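Local coordinates for polymerase X (Deinococcus radiodurans, PDB 2W9M), which probably catalyses DNA synthesis as a family X DNA polymerase and carries a zinc-bound domain of the polymerase and histidinol phosphatase type, at residues W337-A342 with Y369-L374; I331-T336 with T515-P520; S400-L405 with D421-S426. All coordinates share one frame; numbering follows the deposited sequence.

Interaction 1. Residues W337-A342 with Y369-L374; sequences WSDGGA and YYANGL. With ZN (zinc ion), chain C.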
loop_
_atom_site.group_PDB
_atom_site.type_symbol
_atom_site.label_atom_id
_atom_site.label_comp_id
_atom_site.label_asym_id
_atom_site.label_seq_id
_atom_site.Cartn_x
_atom_site.Cartn_y
_atom_site.Cartn_z
ATOM N N TRP A 337 9.016 14.573 11.057
ATOM C CA TRP A 337 8.215 15.053 12.186
ATOM C C TRP A 337 7.435 13.925 12.859
ATOM O O TRP A 337 7.207 13.946 14.069
ATOM C CB TRP A 337 7.233 16.138 11.729
ATOM C CG TRP A 337 7.878 17.447 11.441
ATOM C CD1 TRP A 337 8.426 17.851 10.258
ATOM C CD2 TRP A 337 8.046 18.533 12.354
ATOM N NE1 TRP A 337 8.925 19.123 10.378
ATOM C CE2 TRP A 337 8.708 19.565 11.659
ATOM C CE3 TRP A 337 7.702 18.736 13.695
ATOM C CZ2 TRP A 337 9.034 20.781 12.257
ATOM C CZ3 TRP A 337 8.029 19.945 14.290
ATOM C CH2 TRP A 337 8.686 20.950 13.571
ATOM N N SER A 338 7.015 12.947 12.065
ATOM C CA SER A 338 6.217 11.834 12.562
ATOM C C SER A 338 7.044 10.546 12.528
ATOM O O SER A 338 8.071 10.433 13.203
ATOM C CB SER A 338 4.961 11.678 11.701
ATOM O OG SER A 338 3.927 11.024 12.405
ATOM N N ASP A 339 6.597 9.583 11.728
ATOM C CA ASP A 339 7.328 8.339 11.551
ATOM C C ASP A 339 7.828 8.167 10.117
ATOM O O ASP A 339 8.017 7.050 9.652
ATOM C CB ASP A 339 6.482 7.140 11.984
ATOM C CG ASP A 339 5.239 6.956 11.131
ATOM O OD1 ASP A 339 4.893 7.881 10.365
ATOM O OD2 ASP A 339 4.603 5.881 11.226
ATOM N N GLY A 340 8.048 9.279 9.425
ATOM C CA GLY A 340 8.644 9.247 8.101
ATOM C C GLY A 340 10.158 9.223 8.176
ATOM O O GLY A 340 10.735 9.308 9.263
ATOM N N GLY A 341 10.810 9.109 7.025
ATOM C CA GLY A 341 12.260 9.012 6.987
ATOM C C GLY A 341 12.950 10.179 6.302
ATOM O O GLY A 341 14.177 10.220 6.214
ATOM N N ALA A 342 12.162 11.127 5.811
ATOM C CA ALA A 342 12.704 12.287 5.122
ATOM C C ALA A 342 12.074 13.576 5.642
ATOM O O ALA A 342 10.994 13.556 6.231
ATOM C CB ALA A 342 12.492 12.153 3.619
ATOM N N TYR A 369 1.293 7.191 19.573
ATOM C CA TYR A 369 2.490 7.332 20.393
ATOM C C TYR A 369 3.710 6.605 19.827
ATOM O O TYR A 369 4.825 7.126 19.866
ATOM C CB TYR A 369 2.209 6.849 21.818
ATOM C CG TYR A 369 3.348 7.103 22.770
ATOM C CD1 TYR A 369 3.400 8.266 23.524
ATOM C CD2 TYR A 369 4.380 6.185 22.908
ATOM C CE1 TYR A 369 4.444 8.507 24.394
ATOM C CE2 TYR A 369 5.431 6.417 23.776
ATOM C CZ TYR A 369 5.455 7.579 24.517
ATOM O OH TYR A 369 6.496 7.821 25.377
ATOM N N TYR A 370 3.499 5.402 19.305
ATOM C CA TYR A 370 4.603 4.590 18.810
ATOM C C TYR A 370 5.006 4.979 17.396
ATOM O O TYR A 370 5.934 4.406 16.829
ATOM C CB TYR A 370 4.260 3.101 18.895
ATOM C CG TYR A 370 4.005 2.643 20.313
ATOM C CD1 TYR A 370 2.718 2.614 20.833
ATOM C CD2 TYR A 370 5.054 2.267 21.141
ATOM C CE1 TYR A 370 2.480 2.211 22.135
ATOM C CE2 TYR A 370 4.828 1.860 22.445
ATOM C CZ TYR A 370 3.537 1.833 22.936
ATOM O OH TYR A 370 3.302 1.432 24.230
ATOM N N ALA A 371 4.311 5.963 16.837
ATOM C CA ALA A 371 4.627 6.466 15.505
ATOM C C ALA A 371 5.093 7.921 15.566
ATOM O O ALA A 371 5.094 8.625 14.557
ATOM C CB ALA A 371 3.428 6.328 14.599
ATOM N N ASN A 372 5.481 8.362 16.761
ATOM C CA ASN A 372 6.014 9.704 16.963
ATOM C C ASN A 372 5.027 10.798 16.568
ATOM O O ASN A 372 5.393 11.770 15.907
ATOM C CB ASN A 372 7.333 9.865 16.199
ATOM C CG ASN A 372 8.120 11.088 16.634
ATOM O OD1 ASN A 372 8.144 11.447 17.813
ATOM N ND2 ASN A 372 8.780 11.732 15.677
ATOM N N GLY A 373 3.774 10.632 16.978
ATOM C CA GLY A 373 2.728 11.583 16.658
ATOM C C GLY A 373 3.014 12.970 17.206
ATOM O O GLY A 373 3.741 13.124 18.179
ATOM N N LEU A 374 2.422 13.980 16.578
ATOM C CA LEU A 374 2.656 15.368 16.945
ATOM C C LEU A 374 1.694 15.888 18.013
ATOM O O LEU A 374 0.482 15.834 17.846
ATOM C CB LEU A 374 2.563 16.260 15.708
ATOM C CG LEU A 374 3.801 16.352 14.822
ATOM C CD1 LEU A 374 4.102 15.008 14.195
ATOM C CD2 LEU A 374 3.615 17.410 13.748
HETATM ZN ZN ZN C . 2.881 6.388 9.806
#

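Interaction 2. Residues I331-T336 with T515-P520; sequences IHTHST and TDAHVP. With ZN (zinc ion), chain D; ZN (zinc ion), chain C.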
loop_
_atom_site.group_PDB
_atom_site.type_symbol
_atom_site.label_atom_id
_atom_site.label_comp_id
_atom_site.label_asym_id
_atom_site.label_seq_id
_atom_site.Cartn_x
_atom_site.Cartn_y
_atom_site.Cartn_z
ATOM N N ILE A 331 -1.151 14.021 -1.676
ATOM C CA ILE A 331 -1.495 14.295 -0.285
ATOM C C ILE A 331 -1.383 13.060 0.601
ATOM O O ILE A 331 -1.209 11.939 0.112
ATOM C CB ILE A 331 -2.905 14.911 -0.146
ATOM C CG1 ILE A 331 -3.981 13.892 -0.526
ATOM C CG2 ILE A 331 -3.015 16.184 -0.984
ATOM C CD1 ILE A 331 -5.402 14.403 -0.335
ATOM N N HIS A 332 -1.482 13.288 1.908
ATOM C CA HIS A 332 -1.303 12.244 2.906
ATOM C C HIS A 332 0.081 11.597 2.800
ATOM O O HIS A 332 0.214 10.434 2.441
ATOM C CB HIS A 332 -2.422 11.202 2.807
ATOM C CG HIS A 332 -2.414 10.208 3.920
ATOM N ND1 HIS A 332 -3.157 9.043 3.886
ATOM C CD2 HIS A 332 -1.743 10.187 5.093
ATOM C CE1 HIS A 332 -2.949 8.361 4.993
ATOM N NE2 HIS A 332 -2.093 9.032 5.748
ATOM N N THR A 333 1.109 12.378 3.112
ATOM C CA THR A 333 2.478 11.887 3.139
ATOM C C THR A 333 3.045 12.112 4.539
ATOM O O THR A 333 2.549 12.960 5.279
ATOM C CB THR A 333 3.354 12.628 2.125
ATOM O OG1 THR A 333 3.389 14.019 2.461
ATOM C CG2 THR A 333 2.800 12.469 0.714
ATOM N N HIS A 334 4.073 11.354 4.908
ATOM C CA HIS A 334 4.669 11.489 6.236
ATOM C C HIS A 334 6.118 11.956 6.170
ATOM O O HIS A 334 6.825 11.684 5.203
ATOM C CB HIS A 334 4.557 10.179 7.022
ATOM C CG HIS A 334 3.149 9.800 7.353
ATOM N ND1 HIS A 334 2.592 10.007 8.595
ATOM C CD2 HIS A 334 2.176 9.239 6.593
ATOM C CE1 HIS A 334 1.339 9.588 8.592
ATOM N NE2 HIS A 334 1.064 9.119 7.386
ATOM N N SER A 335 6.545 12.669 7.207
ATOM C CA SER A 335 7.888 13.227 7.261
ATOM C C SER A 335 8.596 12.828 8.549
ATOM O O SER A 335 8.046 12.111 9.387
ATOM C CB SER A 335 7.830 14.752 7.182
ATOM O OG SER A 335 7.366 15.307 8.406
ATOM N N THR A 336 9.817 13.323 8.703
ATOM C CA THR A 336 10.605 13.110 9.910
ATOM C C THR A 336 9.897 13.581 11.187
ATOM O O THR A 336 10.141 13.042 12.268
ATOM C CB THR A 336 11.984 13.776 9.772
ATOM O OG1 THR A 336 12.933 12.794 9.334
ATOM C CG2 THR A 336 12.441 14.363 11.096
ATOM N N THR A 515 -0.697 8.015 -1.510
ATOM C CA THR A 515 0.394 7.056 -1.367
ATOM C C THR A 515 0.690 6.693 0.093
ATOM O O THR A 515 1.187 5.600 0.380
ATOM C CB THR A 515 1.681 7.602 -1.999
ATOM O OG1 THR A 515 2.032 8.842 -1.367
ATOM C CG2 THR A 515 1.485 7.841 -3.483
ATOM N N ASP A 516 0.389 7.610 1.010
ATOM C CA ASP A 516 0.736 7.424 2.415
ATOM C C ASP A 516 2.241 7.212 2.562
ATOM O O ASP A 516 2.693 6.439 3.409
ATOM C CB ASP A 516 -0.030 6.237 3.005
ATOM C CG ASP A 516 -0.135 6.303 4.519
ATOM O OD1 ASP A 516 0.494 7.198 5.117
ATOM O OD2 ASP A 516 -0.844 5.462 5.113
ATOM N N ALA A 517 3.013 7.904 1.728
ATOM C CA ALA A 517 4.469 7.752 1.701
ATOM C C ALA A 517 5.151 8.102 3.026
ATOM O O ALA A 517 4.952 9.186 3.573
ATOM C CB ALA A 517 5.064 8.587 0.569
ATOM N N HIS A 518 5.959 7.179 3.534
ATOM C CA HIS A 518 6.765 7.438 4.721
ATOM C C HIS A 518 8.220 7.702 4.338
ATOM O O HIS A 518 9.082 7.891 5.191
ATOM C CB HIS A 518 6.664 6.264 5.690
ATOM C CG HIS A 518 5.373 6.224 6.442
ATOM N ND1 HIS A 518 4.185 5.849 5.855
ATOM C CD2 HIS A 518 5.080 6.526 7.728
ATOM C CE1 HIS A 518 3.215 5.915 6.749
ATOM N NE2 HIS A 518 3.732 6.327 7.894
ATOM N N VAL A 519 8.459 7.734 3.035
ATOM C CA VAL A 519 9.790 7.830 2.466
ATOM C C VAL A 519 9.614 8.358 1.042
ATOM O O VAL A 519 8.581 8.124 0.426
ATOM C CB VAL A 519 10.469 6.438 2.475
ATOM C CG1 VAL A 519 11.107 6.114 1.130
ATOM C CG2 VAL A 519 11.470 6.341 3.617
ATOM N N PRO A 520 10.608 9.095 0.521
ATOM C CA PRO A 520 10.459 9.716 -0.804
ATOM C C PRO A 520 10.081 8.710 -1.899
ATOM O O PRO A 520 9.248 9.005 -2.756
ATOM C CB PRO A 520 11.848 10.306 -1.075
ATOM C CG PRO A 520 12.456 10.478 0.264
ATOM C CD PRO A 520 11.925 9.370 1.117
HETATM ZN ZN ZN D . -0.766 7.769 7.082
HETATM ZN ZN ZN C . 2.881 6.388 9.806
HETATM O O HOH W 1 0.199 10.833 -1.845
#

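Interaction 3. Residues S400-L405 with D421-S426; sequences SEVDIL and DYVVVS. With ZN (zinc ion), chain D; ZN (zinc ion), chain E.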
loop_
_atom_site.group_PDB
_atom_site.type_symbol
_atom_site.label_atom_id
_atom_site.label_comp_id
_atom_site.label_asym_id
_atom_site.label_seq_id
_atom_site.Cartn_x
_atom_site.Cartn_y
_atom_site.Cartn_z
ATOM N N SER A 400 -2.903 17.006 8.474
ATOM C CA SER A 400 -2.562 16.119 9.571
ATOM C C SER A 400 -3.388 14.852 9.451
ATOM O O SER A 400 -4.525 14.895 8.991
ATOM C CB SER A 400 -2.835 16.808 10.910
ATOM O OG SER A 400 -2.713 15.896 11.986
ATOM N N GLU A 401 -2.818 13.719 9.842
ATOM C CA GLU A 401 -3.610 12.501 9.930
ATOM C C GLU A 401 -4.099 12.342 11.359
ATOM O O GLU A 401 -3.408 11.774 12.202
ATOM C CB GLU A 401 -2.821 11.266 9.496
ATOM C CG GLU A 401 -3.705 10.035 9.389
ATOM C CD GLU A 401 -2.953 8.793 8.981
ATOM O OE1 GLU A 401 -1.729 8.893 8.745
ATOM O OE2 GLU A 401 -3.597 7.716 8.898
ATOM N N VAL A 402 -5.297 12.858 11.617
ATOM C CA VAL A 402 -5.861 12.894 12.955
ATOM C C VAL A 402 -6.439 11.537 13.339
ATOM O O VAL A 402 -7.280 10.988 12.623
ATOM C CB VAL A 402 -6.950 13.971 13.048
ATOM C CG1 VAL A 402 -7.533 14.037 14.452
ATOM C CG2 VAL A 402 -6.384 15.314 12.630
ATOM N N ASP A 403 -5.978 11.000 14.464
ATOM C CA ASP A 403 -6.443 9.706 14.949
ATOM C C ASP A 403 -7.883 9.836 15.430
ATOM O O ASP A 403 -8.254 10.843 16.028
ATOM C CB ASP A 403 -5.539 9.209 16.083
ATOM C CG ASP A 403 -5.457 7.687 16.153
ATOM O OD1 ASP A 403 -6.512 7.016 16.072
ATOM O OD2 ASP A 403 -4.330 7.157 16.299
ATOM N N ILE A 404 -8.694 8.821 15.146
ATOM C CA ILE A 404 -10.068 8.771 15.626
ATOM C C ILE A 404 -10.108 8.023 16.954
ATOM O O ILE A 404 -9.862 6.816 17.001
ATOM C CB ILE A 404 -10.982 8.055 14.615
ATOM C CG1 ILE A 404 -10.931 8.761 13.259
ATOM C CG2 ILE A 404 -12.405 7.992 15.136
ATOM C CD1 ILE A 404 -11.600 7.985 12.137
ATOM N N LEU A 405 -10.394 8.742 18.037
ATOM C CA LEU A 405 -10.465 8.126 19.359
ATOM C C LEU A 405 -11.568 7.074 19.362
ATOM O O LEU A 405 -12.456 7.103 18.508
ATOM C CB LEU A 405 -10.698 9.180 20.443
ATOM C CG LEU A 405 -9.730 10.369 20.392
ATOM C CD1 LEU A 405 -10.023 11.383 21.489
ATOM C CD2 LEU A 405 -8.289 9.899 20.465
ATOM N N ASP A 421 -4.855 23.154 6.265
ATOM C CA ASP A 421 -5.443 23.310 4.942
ATOM C C ASP A 421 -6.382 22.150 4.633
ATOM O O ASP A 421 -7.353 22.307 3.897
ATOM C CB ASP A 421 -4.349 23.416 3.883
ATOM C CG ASP A 421 -3.449 24.618 4.100
ATOM O OD1 ASP A 421 -3.934 25.632 4.649
ATOM O OD2 ASP A 421 -2.257 24.549 3.729
ATOM N N TYR A 422 -6.083 20.986 5.207
ATOM C CA TYR A 422 -6.943 19.817 5.071
ATOM C C TYR A 422 -6.681 18.806 6.183
ATOM O O TYR A 422 -5.579 18.742 6.728
ATOM C CB TYR A 422 -6.778 19.167 3.695
ATOM C CG TYR A 422 -5.562 18.282 3.571
ATOM C CD1 TYR A 422 -5.693 16.908 3.398
ATOM C CD2 TYR A 422 -4.286 18.816 3.622
ATOM C CE1 TYR A 422 -4.581 16.093 3.281
ATOM C CE2 TYR A 422 -3.175 18.013 3.504
ATOM C CZ TYR A 422 -3.328 16.652 3.334
ATOM O OH TYR A 422 -2.218 15.854 3.218
ATOM N N VAL A 423 -7.708 18.025 6.513
ATOM C CA VAL A 423 -7.647 17.048 7.589
ATOM C C VAL A 423 -7.958 15.636 7.102
ATOM O O VAL A 423 -8.990 15.405 6.480
ATOM C CB VAL A 423 -8.663 17.388 8.685
ATOM C CG1 VAL A 423 -8.580 16.372 9.815
ATOM C CG2 VAL A 423 -8.441 18.810 9.199
ATOM N N VAL A 424 -7.065 14.694 7.392
ATOM C CA VAL A 424 -7.329 13.277 7.155
ATOM C C VAL A 424 -7.674 12.628 8.489
ATOM O O VAL A 424 -7.018 12.900 9.495
ATOM C CB VAL A 424 -6.098 12.554 6.549
ATOM C CG1 VAL A 424 -6.380 11.060 6.360
ATOM C CG2 VAL A 424 -5.681 13.191 5.230
ATOM N N VAL A 425 -8.703 11.784 8.510
ATOM C CA VAL A 425 -9.026 11.019 9.715
ATOM C C VAL A 425 -8.809 9.531 9.488
ATOM O O VAL A 425 -9.043 9.019 8.394
ATOM C CB VAL A 425 -10.465 11.268 10.205
ATOM C CG1 VAL A 425 -10.670 12.743 10.491
ATOM C CG2 VAL A 425 -11.470 10.771 9.187
ATOM N N SER A 426 -8.357 8.836 10.527
ATOM C CA SER A 426 -7.974 7.437 10.387
ATOM C C SER A 426 -8.034 6.698 11.712
ATOM O O SER A 426 -7.884 7.301 12.774
ATOM C CB SER A 426 -6.552 7.332 9.828
ATOM O OG SER A 426 -6.468 7.895 8.529
HETATM ZN ZN ZN D . -0.766 7.769 7.082
HETATM ZN ZN ZN E . -2.549 5.910 8.572
#

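Interaction 1. Residues W337-A342 with Y369-L374
Two loops meet here, Ser338 and its neighbours against Ala371 to Leu374, one following strand 329-333 and the other strand 358-364. The clearest bond is from the amide of Asn372: ND2 gives a hydrogen to Ser338 O at 2.9 Å. That oxygen lies in the plane of the Asn372 amide, while the donor is tilted 21° out of the carbonyl plane of Ser338. The Asn372 side chain extends away from its own backbone N (chi1 -165°), which carries the amide across to the other loop. Ser338 OG makes a weak bond to Ala371 O, at 3.4 Å. The same hydroxyl is hydrogen-bonded to His364 N. Leu374 pushes its CD1 branch against the backbone of Trp337, 3.3 Å from Trp337 O, and also meets Trp337 CB. The Trp337 indole N is held by Glu385 of helix 376-391. Asp339 rests its CB on Ala371 O at 3.3 Å, and the methyl of Ala371 comes 3.6 Å from Asp339 OD2. Both carboxylate oxygens of Asp339 bind one zinc ion, OD2 at 2.3 Å and OD1 at 2.6 Å. His364, ending strand 358-364, and His518, after strand 511-514, complete the site, at the C-terminal strand ends as in PHP domains.

Interaction 2. Residues I331-T336 with T515-P520
The imidazole of His334 overlaps that of His518 in an offset stack. The ring planes are 8° apart and the centroids lie 4.1 Å from each other. His518 NE2 sits over one face of the His334 ring, toward its rim, and His334 CD2 sits likewise over a face of His518. The two side chains run alongside each other in the same direction. His334 CB adds a CH-pi contact over the His518 ring. Although stacked, the rings serve different metals. His334 NE2 binds one zinc ion at 2.3 Å, and His518 NE2 binds another at 2.1 Å. His518 ND1 makes a weak hydrogen bond to Asp516 O, which may help to set the turn of that ring.

The zinc held by His334 is also bound by His332 NE2 and by Asp516 OD1, the latter at 2.4 Å. Glu401 supplies the fourth ligand. The Asp516 oxygen lies over one face of the His332 ring but at the edge of the His334 ring. The Asp516 carboxylate is turned 31° from the plane of His332. His332 reaches the metal with CG anti to its backbone N (chi1 -172°). In the second shell, Glu487 is hydrogen-bonded to His332 ND1, and Asn489 to Asp516 OD2.

The backbones are tied as well. His334 N donates to Ala517 O at 2.7 Å. A water donates to Ile331 O and accepts from Thr515 N. The zinc bound by His518 takes its other ligands from Asp339 and His364. His332, His334 and Asp516 each give one atom to the same zinc ion, so the metal ties the first strand of the sheet to the loop after the last.

Interaction 3. Residues S400-L405 with D421-S426
Ser400 to Asp403 and Val423 to Ser426 lie next to each other as parallel strands, and four backbone hydrogen bonds join them. Ser400 O accepts from Val424 N at 3.0 Å. Val402 uses both its backbone polar atoms: its N donates to Val424 O at 2.7 Å and its O accepts from Ser426 N at 3.2 Å. Ser426 O then takes Ile404 N, at 2.9 Å. Some carbonyls also receive CA-H contacts, as Val402 O does from Val425 CA. On the other side of strand 396-403, Glu401 pairs with the backbone of Asp363, and Asp403 N bonds to Ser365 OG.

Glu401 carries the main side-chain chemistry. Its chain is extended, with CG anti to the backbone N (chi1 -171°), which carries the carboxylate past Ser426 to the metals. OE1 binds one zinc ion at 2.2 Å and OE2 binds a second at 2.1 Å, making the carboxylate a bridge between metals. Ser426 OG lies 2.9 Å from Glu401 OE2, a possible but not certain hydrogen bond. His332, His334 and Asp516 share the first zinc; His428 and His456 share the second.

Tyr422 sends its hydroxyl to the backbone N of His332. On the other face, Val402 CG2 meets Val423 CG1. Ile404 lays CD1 against Val425 CB at 4.0 Å and also touches Leu442 and Ala445 of helix 435-446. Cutting Ile404 back to an alanine is likely to open a gap between Val425 and that helix. Strands 396-403 and 422-426 belong to a beta-alpha-beta unit in the parallel sheet of a PHP domain, with metal ligands at the C-terminal strand ends.

From the N terminus, residues 331-336 come first and run directly into residues 337-342. Interaction 1 closes the short loop that holds helix 344-353 and strand 358-364. Interaction 3 closes next, in series with it, and joins the neighbouring strands 396-403 and 422-426. Interaction 2 closes last, when residues 515-520 return to the first strand. Both others are nested in its loop, and none cross. Interaction 2 joins the end of the first strand, 329-333, to the loop after the last, 511-514. It shares one zinc ion with interaction 1 and another with interaction 3. Interactions 1 and 3 do not touch; their nearest atoms are about 6 Å apart.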